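Transcriptional regulator, GntR family (Thermotoga maritima, PDB 3SXM) probably acts as a GntR-family transcription factor that binds regulatory DNA, here represented by its metal-free FCD domain. Local coordinates at residues Asp84-Asp87 with Leu88-Leu92; Glu53-Asp56 with Asp57-Arg61; Ser77-Glu80 with Lys81-Asp84. The protein carries 3 engineered substitutions. One frame throughout, in Å; residues are numbered along the deposited sequence. Where two conformers were deposited one is given.

Contact 1 (Asp84-Asp87 with Leu88-Leu92); sequences DRID and LVRHL
Asp87 meets two residues of the next helical turn, giving its carboxylate to Arg90 and its carbonyl to His91. Arg90 reaches back side-on: NE lies 2.9 Å and NH2 2.8 Å from OD1 of Asp87, so one oxygen takes both bonds of this salt bridge. That oxygen sits at the edge of the guanidinium and close to its plane, while both nitrogens approach from the same face of the carboxylate, whose plane is turned 49° from the guanidinium. A bend at chi3 (-65°) swings the Arg90 chain round to make this grip. His91 ND1 donates to Asp87 O at 2.9 Å; the oxygen lies in the imidazole plane, whereas ND1 stands above the plane of the carbonyl. His91 N reaches the same oxygen from the opposite face, but the ND1 bond is what holds the imidazole in its rotation. Further out, Arg90 N bonds to Ile86 O, and NH1 forms a salt bridge with Asp59 of helix 51-68; Val89 packs the helix on helix 5-25. This is the C-terminal end of helix 73-90 in the all-helical FCD domain, where His91, a zinc ligand in another structure of this protein, is held by the helix backbone in the absence of metal.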
loop_
_atom_site.group_PDB
_atom_site.type_symbol
_atom_site.label_atom_id
_atom_site.label_comp_id
_atom_site.label_asym_id
_atom_site.label_seq_id
_atom_site.Cartn_x
_atom_site.Cartn_y
_atom_site.Cartn_z
ATOM N N ASP A 84 -14.878 -6.685 3.758
ATOM C CA ASP A 84 -15.540 -7.809 4.455
ATOM C C ASP A 84 -14.511 -8.648 5.152
ATOM O O ASP A 84 -14.767 -9.158 6.263
ATOM C CB ASP A 84 -16.400 -8.614 3.517
ATOM C CG ASP A 84 -17.729 -7.958 3.229
ATOM O OD1 ASP A 84 -18.095 -7.000 3.945
ATOM O OD2 ASP A 84 -18.397 -8.386 2.253
ATOM N N ARG A 85 -13.350 -8.832 4.560
ATOM C CA ARG A 85 -12.259 -9.572 5.203
ATOM C C ARG A 85 -11.707 -8.825 6.427
ATOM O O ARG A 85 -11.500 -9.397 7.513
ATOM C CB ARG A 85 -11.152 -9.851 4.153
ATOM C CG ARG A 85 -9.908 -10.440 4.742
ATOM C CD ARG A 85 -9.066 -11.097 3.686
ATOM N NE ARG A 85 -7.792 -11.496 4.237
ATOM C CZ ARG A 85 -6.914 -12.274 3.620
ATOM N NH1 ARG A 85 -7.164 -12.727 2.365
ATOM N NH2 ARG A 85 -5.778 -12.620 4.238
ATOM N N ILE A 86 -11.483 -7.524 6.293
ATOM C CA ILE A 86 -11.091 -6.668 7.398
ATOM C C ILE A 86 -12.103 -6.817 8.552
ATOM O O ILE A 86 -11.706 -6.947 9.727
ATOM C CB ILE A 86 -10.972 -5.185 6.966
ATOM C CG1 ILE A 86 -9.785 -5.014 6.015
ATOM C CG2 ILE A 86 -10.903 -4.283 8.179
ATOM C CD1 ILE A 86 -9.610 -3.626 5.458
ATOM N N ASP A 87 -13.397 -6.799 8.210
ATOM C CA ASP A 87 -14.481 -6.798 9.179
ATOM C C ASP A 87 -14.525 -8.160 9.860
ATOM O O ASP A 87 -14.793 -8.236 11.055
ATOM C CB ASP A 87 -15.803 -6.492 8.480
ATOM C CG ASP A 87 -16.876 -5.904 9.375
ATOM O OD1 ASP A 87 -16.612 -5.559 10.531
ATOM O OD2 ASP A 87 -17.994 -5.737 8.849
ATOM N N LEU A 88 -14.313 -9.254 9.120
ATOM C CA LEU A 88 -14.261 -10.601 9.722
ATOM C C LEU A 88 -13.179 -10.594 10.785
ATOM O O LEU A 88 -13.403 -11.032 11.952
ATOM C CB LEU A 88 -13.988 -11.642 8.636
ATOM C CG LEU A 88 -13.840 -13.092 8.997
ATOM C CD1 LEU A 88 -13.828 -13.940 7.797
ATOM C CD2 LEU A 88 -12.679 -13.492 9.873
ATOM N N VAL A 89 -11.976 -10.125 10.411
ATOM C CA VAL A 89 -10.862 -10.111 11.345
ATOM C C VAL A 89 -11.159 -9.258 12.568
ATOM O O VAL A 89 -10.858 -9.663 13.732
ATOM C CB VAL A 89 -9.500 -9.746 10.643
ATOM C CG1 VAL A 89 -8.438 -9.530 11.669
ATOM C CG2 VAL A 89 -9.173 -10.830 9.687
ATOM N N ARG A 90 -11.829 -8.133 12.405
ATOM C CA ARG A 90 -12.183 -7.281 13.519
ATOM C C ARG A 90 -13.038 -8.022 14.512
ATOM O O ARG A 90 -12.921 -7.846 15.672
ATOM C CB ARG A 90 -13.046 -6.052 13.118
ATOM C CG ARG A 90 -12.567 -5.047 12.225
ATOM C CD ARG A 90 -13.438 -3.721 12.370
ATOM N NE ARG A 90 -14.853 -3.822 11.979
ATOM C CZ ARG A 90 -15.740 -2.838 12.102
ATOM N NH1 ARG A 90 -15.382 -1.707 12.632
ATOM N NH2 ARG A 90 -16.984 -2.990 11.693
ATOM N N HIS A 91 -13.962 -8.772 13.996
ATOM C CA HIS A 91 -14.931 -9.462 14.848
ATOM C C HIS A 91 -14.381 -10.716 15.565
ATOM O O HIS A 91 -15.071 -11.340 16.403
ATOM C CB HIS A 91 -16.187 -9.812 14.049
ATOM C CG HIS A 91 -17.110 -8.662 13.837
ATOM N ND1 HIS A 91 -16.978 -7.730 12.823
ATOM C CD2 HIS A 91 -18.202 -8.287 14.552
ATOM C CE1 HIS A 91 -17.937 -6.825 12.938
ATOM N NE2 HIS A 91 -18.701 -7.157 13.954
ATOM N N LEU A 92 -13.126 -11.056 15.318
ATOM C CA LEU A 92 -12.538 -12.241 15.936
ATOM C C LEU A 92 -12.240 -12.015 17.354
ATOM O O LEU A 92 -12.204 -12.981 18.126
ATOM C CB LEU A 92 -11.231 -12.660 15.247
ATOM C CG LEU A 92 -11.431 -13.215 13.849
ATOM C CD1 LEU A 92 -10.037 -13.471 13.195
ATOM C CD2 LEU A 92 -12.302 -14.478 13.807
#

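Contact 2 (Glu53-Asp56 with Asp57-Arg61); sequences EIFD and DSDER
Phe55 and Asp59 stack one turn apart on helix 51-68 of the FCD domain, a helix that supplies Asp56, Asp59 and His63 to the zinc sites seen in another structure of this protein. From CB of Asp59 outward, each atom meets Phe55. CB lies 3.3 Å from Phe55 O and sits over one face of the phenyl ring, 3.8 Å from its centroid, as a CH-pi contact. CG comes next, 3.6 Å from Phe55 CZ, and beyond it OD1 and OD2 both stay near CZ. The carboxylate lies nearly parallel to the ring, 8° between planes, but displaced outward past CZ. Both side chains have CG anti to the backbone N (chi1 179° in Phe55, 170° in Asp59), which sends them the same way from the helix. OD2 is the oxygen that Arg90 holds. An alanine at Phe55 removes the ring that CB and the carboxylate of Asp59 lie against, and the carboxylate would probably be freer to turn away from Arg90. On the flank toward helix 34-44, Arg61 NH2 pairs with Glu35 and Glu38; NH1 points a nearly straight N-H at Asp57 OD2, a tentative link, as Asp57 has a second conformer. One water donates to Asp56 O, in the conformer given, and to Glu60 OE1, while Glu60 OE2 pairs with Lys64. At the buried Ser58, OG donates to Ile54 O at 2.7 Å, from the face of that carbonyl opposite Ser58 N.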
loop_
_atom_site.group_PDB
_atom_site.type_symbol
_atom_site.label_atom_id
_atom_site.label_comp_id
_atom_site.label_asym_id
_atom_site.label_seq_id
_atom_site.Cartn_x
_atom_site.Cartn_y
_atom_site.Cartn_z
ATOM N N GLU A 53 -21.046 0.530 21.373
ATOM C CA GLU A 53 -21.780 1.397 20.452
ATOM C C GLU A 53 -20.846 2.434 19.843
ATOM O O GLU A 53 -20.908 2.749 18.629
ATOM C CB GLU A 53 -22.942 2.055 21.213
ATOM C CG GLU A 53 -23.856 2.910 20.362
ATOM C CD GLU A 53 -24.943 3.611 21.175
ATOM O OE1 GLU A 53 -25.522 3.000 22.114
ATOM O OE2 GLU A 53 -25.208 4.794 20.863
ATOM N N ILE A 54 -19.929 2.956 20.621
ATOM C CA ILE A 54 -19.020 3.944 20.090
ATOM C C ILE A 54 -18.132 3.278 19.016
ATOM O O ILE A 54 -17.865 3.848 17.982
ATOM C CB ILE A 54 -18.131 4.529 21.232
ATOM C CG1 ILE A 54 -18.940 5.449 22.140
ATOM C CG2 ILE A 54 -17.005 5.291 20.689
ATOM C CD1 ILE A 54 -18.272 5.821 23.435
ATOM N N PHE A 55 -17.683 2.069 19.283
ATOM C CA PHE A 55 -16.721 1.393 18.433
ATOM C C PHE A 55 -17.125 1.082 16.986
ATOM O O PHE A 55 -16.500 1.549 16.098
ATOM C CB PHE A 55 -16.166 0.120 19.073
ATOM C CG PHE A 55 -15.172 -0.636 18.197
ATOM C CD1 PHE A 55 -13.838 -0.389 18.280
ATOM C CD2 PHE A 55 -15.598 -1.554 17.273
ATOM C CE1 PHE A 55 -12.947 -1.049 17.481
ATOM C CE2 PHE A 55 -14.708 -2.222 16.479
ATOM C CZ PHE A 55 -13.388 -1.976 16.602
ATOM N N ASP A 56 -18.134 0.232 16.822
ATOM C CA ASP A 56 -18.531 -0.265 15.511
ATOM C C ASP A 56 -18.538 0.852 14.482
ATOM O O ASP A 56 -17.826 0.794 13.480
ATOM C CB ASP A 56 -19.915 -0.912 15.585
ATOM C CG ASP A 56 -20.012 -1.954 16.682
ATOM O OD1 ASP A 56 -19.039 -2.715 16.868
ATOM O OD2 ASP A 56 -21.061 -2.013 17.357
ATOM N N ASP A 57 -19.353 1.868 14.736
ATOM C CA ASP A 57 -19.475 2.989 13.820
ATOM C C ASP A 57 -18.144 3.711 13.652
ATOM O O ASP A 57 -17.668 3.896 12.533
ATOM C CB ASP A 57 -20.537 3.969 14.321
ATOM C CG ASP A 57 -20.698 5.170 13.411
ATOM O OD1 ASP A 57 -21.777 5.314 12.799
ATOM O OD2 ASP A 57 -19.745 5.970 13.306
ATOM N N SER A 58 -17.551 4.132 14.766
ATOM C CA SER A 58 -16.335 4.979 14.707
ATOM C C SER A 58 -15.155 4.300 14.042
ATOM O O SER A 58 -14.418 4.942 13.308
ATOM C CB SER A 58 -15.868 5.586 16.057
ATOM O OG SER A 58 -15.475 4.597 17.005
ATOM N N ASP A 59 -14.938 3.021 14.314
ATOM C CA ASP A 59 -13.744 2.344 13.822
ATOM C C ASP A 59 -13.816 2.290 12.294
ATOM O O ASP A 59 -12.871 2.705 11.621
ATOM C CB ASP A 59 -13.702 0.931 14.407
ATOM C CG ASP A 59 -12.629 0.091 13.745
ATOM O OD1 ASP A 59 -11.461 0.391 13.948
ATOM O OD2 ASP A 59 -12.946 -0.819 12.954
ATOM N N GLU A 60 -14.929 1.828 11.742
ATOM C CA GLU A 60 -15.041 1.677 10.279
ATOM C C GLU A 60 -14.919 3.047 9.638
ATOM O O GLU A 60 -14.156 3.246 8.673
ATOM C CB GLU A 60 -16.337 1.005 9.896
ATOM C CG GLU A 60 -16.604 1.017 8.414
ATOM C CD GLU A 60 -17.824 0.255 7.976
ATOM O OE1 GLU A 60 -18.544 -0.305 8.827
ATOM O OE2 GLU A 60 -18.062 0.195 6.755
ATOM N N ARG A 61 -15.599 4.037 10.198
ATOM C CA ARG A 61 -15.534 5.382 9.628
ATOM C C ARG A 61 -14.142 5.954 9.652
ATOM O O ARG A 61 -13.719 6.591 8.672
ATOM C CB ARG A 61 -16.504 6.354 10.339
ATOM C CG ARG A 61 -17.903 6.123 10.041
ATOM C CD ARG A 61 -18.827 6.959 10.989
ATOM N NE ARG A 61 -18.731 8.386 10.704
ATOM C CZ ARG A 61 -19.328 9.311 11.446
ATOM N NH1 ARG A 61 -19.972 8.964 12.552
ATOM N NH2 ARG A 61 -19.239 10.581 11.110
HETATM O O HOH W 1 -18.919 -0.769 11.413
#

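Contact 3 (Ser77-Glu80 with Lys81-Asp84); sequences SLYE and KIWD
Tyr79 and Trp83 both set CG opposite the backbone N, with chi1 at -164° and 178°, and from neighbouring turns of helix 73-90 this brings their rings together. The two side chains cross at a slant, Tyr79 CE2 lying 3.9 Å from Trp83 CE3, while the phenol OH sits by the six-membered end of the indole, in its plane at the edge and 3.9 Å from CZ3. Ile82 adds a looser apolar touch to the phenol through its CD1. Its CG1, wedged between the backbone N and carbonyl carbon, packs 3.3 Å from Tyr79 O.

Beneath the side chains the helix is irregular. Lys81 N still bonds to Ser77 O and Ile82 N to Leu78 O, but Trp83 N turns to Glu80 O at 3.2 Å, meeting it from well above the carbonyl plane. The helix kinks at Asp84 and Arg85, whose N atoms lack a bond to the turn before. There a water donates to Glu80 O at 2.7 Å and accepts from Asp84 N at 3.0 Å, standing in for the direct bond.

The aromatic pair faces helix 51-68, where Tyr79 packs on His63 and Ile67 and Trp83 forms a cation-pi contact with Lys64. Tyr79 OH bonds to Glu19 of helix 5-25, and Leu78 and Ile82 pack against Ile82 and Leu78 of the second subunit, placing this part of helix 73-90 at the dimer interface.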
loop_
_atom_site.group_PDB
_atom_site.type_symbol
_atom_site.label_atom_id
_atom_site.label_comp_id
_atom_site.label_asym_id
_atom_site.label_seq_id
_atom_site.Cartn_x
_atom_site.Cartn_y
_atom_site.Cartn_z
ATOM N N SER A 77 -11.426 1.627 -4.023
ATOM C CA SER A 77 -12.122 0.437 -4.471
ATOM C C SER A 77 -11.428 -0.821 -3.963
ATOM O O SER A 77 -12.125 -1.803 -3.614
ATOM C CB SER A 77 -12.245 0.431 -6.016
ATOM O OG SER A 77 -11.060 0.080 -6.664
ATOM N N LEU A 78 -10.107 -0.830 -3.846
ATOM C CA LEU A 78 -9.396 -2.014 -3.341
ATOM C C LEU A 78 -9.693 -2.177 -1.869
ATOM O O LEU A 78 -9.893 -3.306 -1.390
ATOM C CB LEU A 78 -7.876 -1.880 -3.581
ATOM C CG LEU A 78 -7.466 -1.908 -5.055
ATOM C CD1 LEU A 78 -6.009 -1.604 -5.124
ATOM C CD2 LEU A 78 -7.728 -3.255 -5.675
ATOM N N TYR A 79 -9.791 -1.074 -1.150
ATOM C CA TYR A 79 -10.072 -1.158 0.308
ATOM C C TYR A 79 -11.503 -1.657 0.486
ATOM O O TYR A 79 -11.789 -2.507 1.385
ATOM C CB TYR A 79 -9.885 0.180 0.985
ATOM C CG TYR A 79 -9.780 0.115 2.492
ATOM C CD1 TYR A 79 -8.607 -0.249 3.102
ATOM C CD2 TYR A 79 -10.855 0.465 3.261
ATOM C CE1 TYR A 79 -8.491 -0.260 4.513
ATOM C CE2 TYR A 79 -10.758 0.427 4.671
ATOM C CZ TYR A 79 -9.602 0.063 5.246
ATOM O OH TYR A 79 -9.541 0.040 6.632
ATOM N N GLU A 80 -12.432 -1.184 -0.347
ATOM C CA GLU A 80 -13.806 -1.668 -0.293
ATOM C C GLU A 80 -13.856 -3.161 -0.565
ATOM O O GLU A 80 -14.625 -3.928 0.075
ATOM C CB GLU A 80 -14.601 -0.921 -1.330
ATOM C CG GLU A 80 -15.067 0.402 -0.881
ATOM C CD GLU A 80 -16.445 0.335 -0.263
ATOM O OE1 GLU A 80 -16.619 -0.452 0.681
ATOM O OE2 GLU A 80 -17.360 1.047 -0.736
ATOM N N LYS A 81 -13.061 -3.616 -1.540
ATOM C CA LYS A 81 -13.040 -5.032 -1.872
ATOM C C LYS A 81 -12.620 -5.927 -0.718
ATOM O O LYS A 81 -13.188 -7.039 -0.582
ATOM C CB LYS A 81 -12.098 -5.283 -3.067
ATOM C CG LYS A 81 -11.981 -6.740 -3.496
ATOM C CD LYS A 81 -13.205 -7.214 -4.263
ATOM C CE LYS A 81 -13.036 -8.657 -4.761
ATOM N NZ LYS A 81 -12.327 -8.701 -6.074
ATOM N N ILE A 82 -11.678 -5.442 0.079
ATOM C CA ILE A 82 -11.157 -6.202 1.200
ATOM C C ILE A 82 -11.908 -5.935 2.493
ATOM O O ILE A 82 -11.582 -6.525 3.501
ATOM C CB ILE A 82 -9.672 -6.076 1.407
ATOM C CG1 ILE A 82 -9.267 -4.660 1.815
ATOM C CG2 ILE A 82 -8.941 -6.586 0.155
ATOM C CD1 ILE A 82 -7.782 -4.513 2.233
ATOM N N TRP A 83 -12.886 -5.044 2.492
ATOM C CA TRP A 83 -13.543 -4.643 3.723
ATOM C C TRP A 83 -14.202 -5.801 4.444
ATOM O O TRP A 83 -14.028 -5.862 5.667
ATOM C CB TRP A 83 -14.565 -3.467 3.532
ATOM C CG TRP A 83 -15.190 -3.202 4.840
ATOM C CD1 TRP A 83 -16.407 -3.615 5.224
ATOM C CD2 TRP A 83 -14.570 -2.601 5.979
ATOM N NE1 TRP A 83 -16.622 -3.303 6.539
ATOM C CE2 TRP A 83 -15.496 -2.702 7.035
ATOM C CE3 TRP A 83 -13.310 -2.029 6.216
ATOM C CZ2 TRP A 83 -15.218 -2.199 8.321
ATOM C CZ3 TRP A 83 -13.041 -1.512 7.476
ATOM C CH2 TRP A 83 -13.993 -1.629 8.522
ATOM N N ASP A 84 -14.878 -6.685 3.758
ATOM C CA ASP A 84 -15.540 -7.809 4.455
ATOM C C ASP A 84 -14.511 -8.648 5.152
ATOM O O ASP A 84 -14.767 -9.158 6.263
ATOM C CB ASP A 84 -16.400 -8.614 3.517
ATOM C CG ASP A 84 -17.729 -7.958 3.229
ATOM O OD1 ASP A 84 -18.095 -7.000 3.945
ATOM O OD2 ASP A 84 -18.397 -8.386 2.253
HETATM O O HOH W 2 -15.892 -6.153 0.990
#

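Along the chain contact 2 comes first, on helix 51-68, followed by contact 3 and then contact 1 on helix 73-90, where the last two share Asp84. Centre to centre, contact 1 lies about 12 Å from contact 3 and about 13 Å from contact 2, while contact 2 is about 17 Å from contact 3. The two helices, consecutive in the FCD domain, meet through Arg90 and Asp59, and through Glu60 packing on Trp83. Helix 73-90 thus leads from the subunit interface at contact 3 to His91 just beyond its end, which, like Asp56 and Asp59 of contact 2, binds zinc in another structure of this protein but not here.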